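PDB 4K3Y: neuraminidase, which is a neuraminidase-like surface glycoprotein of a bat influenza A virus, built as a tetramer of six-bladed beta propellers, whose enzymatic role is uncertain. Local coordinates for residues E96-Q110 with V113-G127. Residues are numbered along the deposited sequence; the frame is centred on the assembly and turned at random.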
loop_
_atom_site.group_PDB
_atom_site.type_symbol
_atom_site.label_atom_id
_atom_site.label_comp_id
_atom_site.label_asym_id
_atom_site.label_seq_id
_atom_site.Cartn_x
_atom_site.Cartn_y
_atom_site.Cartn_z
ATOM N N GLU C 96 3.336 15.576 1.074
ATOM C CA GLU C 96 4.342 16.104 0.161
ATOM C C GLU C 96 5.147 17.284 0.707
ATOM O O GLU C 96 6.376 17.338 0.551
ATOM C CB GLU C 96 3.686 16.459 -1.175
ATOM C CG GLU C 96 3.236 15.239 -1.978
ATOM C CD GLU C 96 4.381 14.579 -2.758
ATOM O OE1 GLU C 96 5.562 14.987 -2.567
ATOM O OE2 GLU C 96 4.091 13.659 -3.574
ATOM N N ALA C 97 4.456 18.221 1.347
ATOM C CA ALA C 97 5.086 19.457 1.806
ATOM C C ALA C 97 4.122 20.253 2.665
ATOM O O ALA C 97 2.955 19.896 2.798
ATOM C CB ALA C 97 5.558 20.309 0.611
ATOM N N VAL C 98 4.623 21.337 3.243
ATOM C CA VAL C 98 3.774 22.300 3.923
ATOM C C VAL C 98 3.558 23.464 2.974
ATOM O O VAL C 98 4.517 23.986 2.401
ATOM C CB VAL C 98 4.442 22.820 5.191
ATOM C CG1 VAL C 98 3.411 23.463 6.113
ATOM C CG2 VAL C 98 5.151 21.681 5.895
ATOM N N GLY C 99 2.302 23.852 2.786
ATOM C CA GLY C 99 2.000 24.989 1.945
ATOM C C GLY C 99 0.549 25.094 1.548
ATOM O O GLY C 99 -0.247 24.195 1.851
ATOM N N TRP C 100 0.206 26.192 0.872
ATOM C CA TRP C 100 -1.142 26.390 0.326
ATOM C C TRP C 100 -1.089 26.413 -1.188
ATOM O O TRP C 100 -2.121 26.434 -1.854
ATOM C CB TRP C 100 -1.765 27.702 0.810
ATOM C CG TRP C 100 -0.947 28.485 1.783
ATOM C CD1 TRP C 100 0.183 29.212 1.518
ATOM C CD2 TRP C 100 -1.218 28.658 3.186
ATOM N NE1 TRP C 100 0.641 29.808 2.674
ATOM C CE2 TRP C 100 -0.203 29.486 3.708
ATOM C CE3 TRP C 100 -2.221 28.189 4.050
ATOM C CZ2 TRP C 100 -0.161 29.853 5.059
ATOM C CZ3 TRP C 100 -2.177 28.555 5.384
ATOM C CH2 TRP C 100 -1.156 29.377 5.875
ATOM N N SER C 101 0.120 26.413 -1.731
ATOM C CA SER C 101 0.287 26.579 -3.166
ATOM C C SER C 101 1.502 25.772 -3.629
ATOM O O SER C 101 2.608 25.911 -3.093
ATOM C CB SER C 101 0.438 28.068 -3.503
ATOM O OG SER C 101 0.844 28.277 -4.858
ATOM N N ALA C 102 1.289 24.911 -4.615
ATOM C CA ALA C 102 2.358 24.035 -5.061
ATOM C C ALA C 102 2.393 23.831 -6.565
ATOM O O ALA C 102 1.374 23.868 -7.247
ATOM C CB ALA C 102 2.298 22.675 -4.331
ATOM N N SER C 103 3.600 23.629 -7.064
ATOM C CA SER C 103 3.829 23.105 -8.393
ATOM C C SER C 103 4.722 21.865 -8.211
ATOM O O SER C 103 5.564 21.826 -7.297
ATOM C CB SER C 103 4.519 24.172 -9.236
ATOM O OG SER C 103 4.638 23.772 -10.588
ATOM N N SER C 104 4.537 20.833 -9.034
ATOM C CA SER C 104 5.482 19.694 -9.009
ATOM C C SER C 104 5.903 19.222 -10.402
ATOM O O SER C 104 5.228 19.525 -11.385
ATOM C CB SER C 104 4.930 18.514 -8.207
ATOM O OG SER C 104 3.809 17.958 -8.860
ATOM N N CYS C 105 7.019 18.497 -10.465
ATOM C CA CYS C 105 7.555 17.938 -11.710
ATOM C C CYS C 105 8.431 16.718 -11.364
ATOM O O CYS C 105 8.840 16.571 -10.211
ATOM C CB CYS C 105 8.303 18.926 -12.594
ATOM S SG CYS C 105 8.613 20.566 -11.873
ATOM N N HIS C 106 8.727 15.848 -12.336
ATOM C CA HIS C 106 9.593 14.674 -12.083
ATOM C C HIS C 106 10.644 14.505 -13.187
ATOM O O HIS C 106 10.304 14.510 -14.371
ATOM C CB HIS C 106 8.743 13.417 -11.941
ATOM C CG HIS C 106 9.505 12.214 -11.459
ATOM N ND1 HIS C 106 10.409 11.550 -12.243
ATOM C CD2 HIS C 106 9.452 11.563 -10.274
ATOM C CE1 HIS C 106 10.916 10.530 -11.550
ATOM N NE2 HIS C 106 10.353 10.523 -10.360
ATOM N N ASP C 107 11.909 14.324 -12.806
ATOM C CA ASP C 107 13.007 14.371 -13.787
ATOM C C ASP C 107 13.498 12.989 -14.209
ATOM O O ASP C 107 14.406 12.880 -15.026
ATOM C CB ASP C 107 14.199 15.193 -13.265
ATOM C CG ASP C 107 14.759 14.650 -11.956
ATOM O OD1 ASP C 107 14.371 13.524 -11.540
ATOM O OD2 ASP C 107 15.603 15.355 -11.347
ATOM N N GLY C 108 12.903 11.941 -13.647
ATOM C CA GLY C 108 13.329 10.582 -13.934
ATOM C C GLY C 108 13.913 9.943 -12.690
ATOM O O GLY C 108 13.871 8.717 -12.513
ATOM N N PHE C 109 14.445 10.794 -11.817
ATOM C CA PHE C 109 15.016 10.354 -10.547
ATOM C C PHE C 109 14.038 10.589 -9.406
ATOM O O PHE C 109 13.556 9.638 -8.790
ATOM C CB PHE C 109 16.344 11.071 -10.292
ATOM C CG PHE C 109 17.235 11.099 -11.496
ATOM C CD1 PHE C 109 17.710 9.909 -12.047
ATOM C CD2 PHE C 109 17.578 12.304 -12.098
ATOM C CE1 PHE C 109 18.520 9.921 -13.173
ATOM C CE2 PHE C 109 18.382 12.327 -13.222
ATOM C CZ PHE C 109 18.857 11.132 -13.762
ATOM N N GLN C 110 13.726 11.853 -9.139
ATOM C CA GLN C 110 12.794 12.162 -8.063
ATOM C C GLN C 110 11.739 13.235 -8.392
ATOM O O GLN C 110 11.860 13.991 -9.377
ATOM C CB GLN C 110 13.572 12.558 -6.808
ATOM C CG GLN C 110 13.332 11.638 -5.634
ATOM C CD GLN C 110 14.294 10.487 -5.596
ATOM O OE1 GLN C 110 15.386 10.560 -6.156
ATOM N NE2 GLN C 110 13.896 9.408 -4.941
ATOM N N VAL C 113 9.100 19.319 -5.797
ATOM C CA VAL C 113 7.880 19.981 -5.370
ATOM C C VAL C 113 8.169 21.399 -4.880
ATOM O O VAL C 113 8.863 21.590 -3.873
ATOM C CB VAL C 113 7.196 19.190 -4.246
ATOM C CG1 VAL C 113 5.999 19.961 -3.696
ATOM C CG2 VAL C 113 6.777 17.814 -4.744
ATOM N N LEU C 114 7.648 22.396 -5.593
ATOM C CA LEU C 114 7.730 23.774 -5.111
ATOM C C LEU C 114 6.483 24.118 -4.325
ATOM O O LEU C 114 5.376 24.046 -4.854
ATOM C CB LEU C 114 7.920 24.763 -6.251
ATOM C CG LEU C 114 9.218 24.513 -7.011
ATOM C CD1 LEU C 114 8.947 23.618 -8.220
ATOM C CD2 LEU C 114 9.877 25.820 -7.418
ATOM N N SER C 115 6.670 24.488 -3.062
ATOM C CA SER C 115 5.552 24.758 -2.169
ATOM C C SER C 115 5.702 26.111 -1.467
ATOM O O SER C 115 6.726 26.381 -0.834
ATOM C CB SER C 115 5.411 23.625 -1.144
ATOM O OG SER C 115 4.252 23.799 -0.339
ATOM N N VAL C 116 4.674 26.952 -1.595
ATOM C CA VAL C 116 4.612 28.246 -0.906
ATOM C C VAL C 116 4.067 28.085 0.513
ATOM O O VAL C 116 3.010 27.496 0.711
ATOM C CB VAL C 116 3.695 29.255 -1.651
ATOM C CG1 VAL C 116 3.584 30.574 -0.863
ATOM C CG2 VAL C 116 4.207 29.515 -3.055
ATOM N N ALA C 117 4.776 28.635 1.491
ATOM C CA ALA C 117 4.400 28.494 2.890
ATOM C C ALA C 117 4.703 29.786 3.637
ATOM O O ALA C 117 5.208 30.743 3.040
ATOM C CB ALA C 117 5.144 27.320 3.526
ATOM N N GLY C 118 4.396 29.809 4.934
ATOM C CA GLY C 118 4.688 30.955 5.783
ATOM C C GLY C 118 4.071 32.254 5.298
ATOM O O GLY C 118 2.859 32.336 5.091
ATOM N N ASP C 119 4.912 33.268 5.113
ATOM C CA ASP C 119 4.471 34.574 4.624
ATOM C C ASP C 119 4.589 34.666 3.097
ATOM O O ASP C 119 4.358 35.730 2.498
ATOM C CB ASP C 119 5.280 35.685 5.308
ATOM C CG ASP C 119 6.741 35.298 5.530
ATOM O OD1 ASP C 119 7.372 34.755 4.595
ATOM O OD2 ASP C 119 7.253 35.538 6.648
ATOM N N GLY C 120 4.947 33.538 2.480
ATOM C CA GLY C 120 5.095 33.465 1.042
ATOM C C GLY C 120 6.511 33.269 0.520
ATOM O O GLY C 120 6.876 33.836 -0.511
ATOM N N PHE C 121 7.318 32.477 1.217
ATOM C CA PHE C 121 8.573 32.004 0.632
ATOM C C PHE C 121 8.308 30.653 -0.034
ATOM O O PHE C 121 7.330 29.968 0.278
ATOM C CB PHE C 121 9.663 31.854 1.689
ATOM C CG PHE C 121 9.298 30.898 2.794
ATOM C CD1 PHE C 121 8.597 31.343 3.911
ATOM C CD2 PHE C 121 9.643 29.553 2.713
ATOM C CE1 PHE C 121 8.251 30.467 4.926
ATOM C CE2 PHE C 121 9.295 28.673 3.724
ATOM C CZ PHE C 121 8.600 29.129 4.834
ATOM N N VAL C 122 9.168 30.267 -0.960
ATOM C CA VAL C 122 8.996 28.978 -1.602
ATOM C C VAL C 122 10.048 27.985 -1.130
ATOM O O VAL C 122 11.244 28.230 -1.258
ATOM C CB VAL C 122 9.050 29.102 -3.122
ATOM C CG1 VAL C 122 9.161 27.722 -3.761
ATOM C CG2 VAL C 122 7.816 29.846 -3.617
ATOM N N SER C 123 9.600 26.866 -0.573
ATOM C CA SER C 123 10.512 25.787 -0.233
ATOM C C SER C 123 10.546 24.807 -1.396
ATOM O O SER C 123 9.524 24.554 -2.037
ATOM C CB SER C 123 10.108 25.101 1.084
ATOM O OG SER C 123 8.765 24.640 1.065
ATOM N N ILE C 124 11.730 24.291 -1.703
ATOM C CA ILE C 124 11.851 23.276 -2.752
ATOM C C ILE C 124 12.179 21.903 -2.159
ATOM O O ILE C 124 13.160 21.745 -1.421
ATOM C CB ILE C 124 12.894 23.664 -3.821
ATOM C CG1 ILE C 124 12.608 25.082 -4.337
ATOM C CG2 ILE C 124 12.904 22.635 -4.952
ATOM C CD1 ILE C 124 13.536 25.549 -5.434
ATOM N N LEU C 125 11.344 20.914 -2.465
ATOM C CA LEU C 125 11.595 19.553 -1.999
ATOM C C LEU C 125 11.927 18.607 -3.155
ATOM O O LEU C 125 11.225 18.575 -4.172
ATOM C CB LEU C 125 10.432 19.019 -1.157
ATOM C CG LEU C 125 10.096 19.803 0.113
ATOM C CD1 LEU C 125 9.059 20.889 -0.195
ATOM C CD2 LEU C 125 9.613 18.886 1.214
ATOM N N TYR C 126 13.017 17.860 -2.991
ATOM C CA TYR C 126 13.452 16.875 -3.973
ATOM C C TYR C 126 13.517 15.520 -3.273
ATOM O O TYR C 126 14.283 15.350 -2.323
ATOM C CB TYR C 126 14.816 17.269 -4.496
ATOM C CG TYR C 126 15.239 16.493 -5.706
ATOM C CD1 TYR C 126 14.708 16.785 -6.953
ATOM C CD2 TYR C 126 16.177 15.468 -5.608
ATOM C CE1 TYR C 126 15.101 16.085 -8.079
ATOM C CE2 TYR C 126 16.578 14.754 -6.728
ATOM C CZ TYR C 126 16.035 15.062 -7.966
ATOM O OH TYR C 126 16.420 14.357 -9.091
ATOM N N GLY C 127 12.733 14.550 -3.742
ATOM C CA GLY C 127 12.354 13.444 -2.876
ATOM C C GLY C 127 11.503 14.116 -1.820
ATOM O O GLY C 127 10.651 14.967 -2.149
#
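Ser-103 and Leu-114 form an antiparallel hydrogen-bonded pair, Leu-114 N to Ser-103 O 2.8 Å and Ser-103 N to Leu-114 O 2.9 Å, where strands 101-106 and 113-117 run at 174° with axes 4.6 Å apart. From within strand 113-117, at the non-hydrogen-bonded pair with Ala-102, Ser-115 OG donates to Val-98 O at 2.8 Å; its chi1 of -174°, placing OG opposite the backbone N, carries the hydroxyl to that oxygen, approached from above the carbonyl plane. Trp-100 N bonds to Val-116 O, so both sides of the turn at Gly-99 are tied to strand 113-117. Strand 94-98 packs through the Ala-97 methyl against Leu-125 CD1 (3.6 Å) and Ser-115 CB. Near the hairpin turn, Tyr-126 OH donates to the syn lone pair of Asp-107 OD2 at 2.6 Å, the carboxylate meeting the ring at its edge with planes 71° apart. Asp-107 OD1 accepts from Phe-109 N, closing an Asx turn, and from Gln-110 N, an Asx motif, so three donors grip this carboxylate and fix its rotation. Gln-110 CB lies over one face of the Tyr-126 ring, 3.8 Å from its centroid, a CH-pi contact. The hairpin supplies the first two strands of a four-stranded propeller blade, continued by 121-126 and 129-134, while strand 94-98 closes the preceding blade beside strand 78-83, whose Val-79 touches Ala-102 and Ser-115.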